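PDB 1YHT: DspB from Aggregatibacter actinomycetemcomitans, which hydrolyses beta-linked N-acetylhexosamine residues as a family 20 glycoside hydrolase and releases bacterial biofilms, probably by cutting their polysaccharide matrix. Local coordinates for residues 286-291 / 343-348. Residues are numbered along the deposited sequence; the frame is centred on the assembly and turned at random.
Sequences TFSQDA and QKNTKS
N345 meets F287, S288 and A291 and is the centre of this contact. It projects from helix 339-358 toward the first turn of helix 287-301. The two segments run nearly parallel, with axes 9.1 Å apart at closest approach. The CB of N345 packs against the ring of F287, 3.7 Å from CE2. Ring and amide planes are turned 58° apart, so the two groups do not stack. F287 reaches this place because its CG is anti to the backbone N (chi1 166°), which swings the ring toward the neighbouring helix. The ring also touches P281 and L337, both in loops.

The amide oxygen of N345 is gripped twice. S288 OG donates a hydrogen bond to N345 OD1 at 2.8 Å, with a C=O...donor angle of 155° and the hydroxyl a little off the carbonyl plane. Water 1 donates to the same OD1 and also to S288 O, forming a second link between the same two residues. The other end of the amide is held within its own helix, where ND2 bonds to the carbonyl of T341. A291 points its methyl group at the second helix, and its CB lies 3.4 Å from N345 O. Water 2 donates to N345 O at 2.7 Å and, more weakly, to A291 O.

The contact joins two outer helices of the TIM-barrel fold, on either side of strand 324-329 in the chain. The aromatic ring and the methyl group pack against N345, while the polar atoms of N345 are bonded to S288, T341 and two waters. Bonds at both ends of the amide should limit its rotation. The link between the helices is therefore mixed, apolar at F287 and A291 and polar, with two bridging waters, around N345.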
loop_
_atom_site.group_PDB
_atom_site.type_symbol
_atom_site.label_atom_id
_atom_site.label_comp_id
_atom_site.label_asym_id
_atom_site.label_seq_id
_atom_site.Cartn_x
_atom_site.Cartn_y
_atom_site.Cartn_z
ATOM N N THR A 286 8.551 21.419 14.383
ATOM C CA THR A 286 8.421 20.321 15.386
ATOM C C THR A 286 8.420 18.896 14.789
ATOM O O THR A 286 7.986 17.943 15.450
ATOM C CB THR A 286 7.139 20.450 16.237
ATOM O OG1 THR A 286 5.994 20.394 15.378
ATOM C CG2 THR A 286 7.139 21.759 17.059
ATOM N N PHE A 287 8.888 18.743 13.555
ATOM C CA PHE A 287 8.733 17.448 12.860
ATOM C C PHE A 287 9.455 16.337 13.612
ATOM O O PHE A 287 8.911 15.293 13.898
ATOM C CB PHE A 287 9.223 17.530 11.419
ATOM C CG PHE A 287 9.404 16.205 10.793
ATOM C CD1 PHE A 287 8.314 15.377 10.588
ATOM C CD2 PHE A 287 10.672 15.746 10.465
ATOM C CE1 PHE A 287 8.474 14.117 10.033
ATOM C CE2 PHE A 287 10.843 14.480 9.895
ATOM C CZ PHE A 287 9.766 13.675 9.679
ATOM N N SER A 288 10.699 16.607 13.949
ATOM C CA SER A 288 11.538 15.638 14.609
ATOM C C SER A 288 11.061 15.295 16.050
ATOM O O SER A 288 11.048 14.126 16.454
ATOM C CB SER A 288 12.972 16.151 14.520
ATOM O OG SER A 288 13.820 15.382 15.327
ATOM N N GLN A 289 10.571 16.293 16.785
ATOM C CA GLN A 289 9.985 16.094 18.126
ATOM C C GLN A 289 8.703 15.286 18.087
ATOM O O GLN A 289 8.524 14.373 18.900
ATOM C CB GLN A 289 9.608 17.435 18.763
ATOM C CG GLN A 289 10.738 18.382 19.077
ATOM C CD GLN A 289 10.222 19.835 19.165
ATOM O OE1 GLN A 289 9.318 20.134 19.976
ATOM N NE2 GLN A 289 10.770 20.728 18.331
ATOM N N ASP A 290 7.805 15.675 17.181
ATOM C CA ASP A 290 6.523 14.993 16.914
ATOM C C ASP A 290 6.724 13.503 16.538
ATOM O O ASP A 290 6.020 12.612 17.033
ATOM C CB ASP A 290 5.746 15.694 15.766
ATOM C CG ASP A 290 5.230 17.122 16.137
ATOM O OD1 ASP A 290 5.316 17.505 17.321
ATOM O OD2 ASP A 290 4.762 17.838 15.209
ATOM N N ALA A 291 7.671 13.253 15.644
ATOM C CA ALA A 291 7.983 11.875 15.248
ATOM C C ALA A 291 8.495 11.079 16.471
ATOM O O ALA A 291 8.078 9.942 16.716
ATOM C CB ALA A 291 9.010 11.851 14.117
ATOM N N GLN A 343 13.552 8.968 6.905
ATOM C CA GLN A 343 14.007 7.697 7.411
ATOM C C GLN A 343 14.596 7.815 8.827
ATOM O O GLN A 343 14.221 7.047 9.719
ATOM C CB GLN A 343 15.024 7.121 6.448
ATOM C CG GLN A 343 15.464 5.689 6.734
ATOM C CD GLN A 343 16.649 5.589 7.703
ATOM O OE1 GLN A 343 17.597 6.353 7.638
ATOM N NE2 GLN A 343 16.567 4.645 8.607
ATOM N N LYS A 344 15.519 8.747 9.039
ATOM C CA LYS A 344 16.161 8.849 10.361
ATOM C C LYS A 344 15.159 9.197 11.459
ATOM O O LYS A 344 15.237 8.665 12.559
ATOM C CB LYS A 344 17.329 9.841 10.357
ATOM C CG LYS A 344 16.937 11.266 10.087
ATOM C CD LYS A 344 18.171 12.283 10.213
ATOM C CE LYS A 344 19.082 12.348 8.963
ATOM N NZ LYS A 344 18.725 13.466 7.918
ATOM N N ASN A 345 14.203 10.070 11.140
ATOM C CA ASN A 345 13.217 10.496 12.141
ATOM C C ASN A 345 12.101 9.497 12.447
ATOM O O ASN A 345 11.452 9.614 13.500
ATOM C CB ASN A 345 12.666 11.866 11.810
ATOM C CG ASN A 345 13.657 12.979 12.163
ATOM O OD1 ASN A 345 13.740 13.391 13.326
ATOM N ND2 ASN A 345 14.422 13.447 11.171
ATOM N N THR A 346 11.843 8.558 11.537
ATOM C CA THR A 346 10.766 7.565 11.757
ATOM C C THR A 346 11.293 6.248 12.305
ATOM O O THR A 346 10.530 5.342 12.584
ATOM C CB THR A 346 9.947 7.285 10.452
ATOM O OG1 THR A 346 10.824 6.954 9.375
ATOM C CG2 THR A 346 9.145 8.544 10.064
ATOM N N LYS A 347 12.604 6.141 12.467
ATOM C CA LYS A 347 13.227 4.907 12.929
ATOM C C LYS A 347 12.678 4.434 14.275
ATOM O O LYS A 347 12.354 3.282 14.438
ATOM C CB LYS A 347 14.752 5.109 13.029
ATOM C CG LYS A 347 15.621 3.886 12.986
ATOM C CD LYS A 347 17.112 4.313 12.829
ATOM C CE LYS A 347 18.016 3.387 11.908
ATOM N NZ LYS A 347 18.341 3.792 10.409
ATOM N N SER A 348 12.643 5.325 15.258
ATOM C CA SER A 348 12.138 4.961 16.576
ATOM C C SER A 348 10.704 4.423 16.492
ATOM O O SER A 348 10.351 3.472 17.153
ATOM C CB SER A 348 12.195 6.178 17.508
ATOM O OG SER A 348 13.570 6.508 17.765
HETATM O O HOH W 1 12.701 12.324 15.755
HETATM O O HOH W 2 10.196 7.948 15.167
#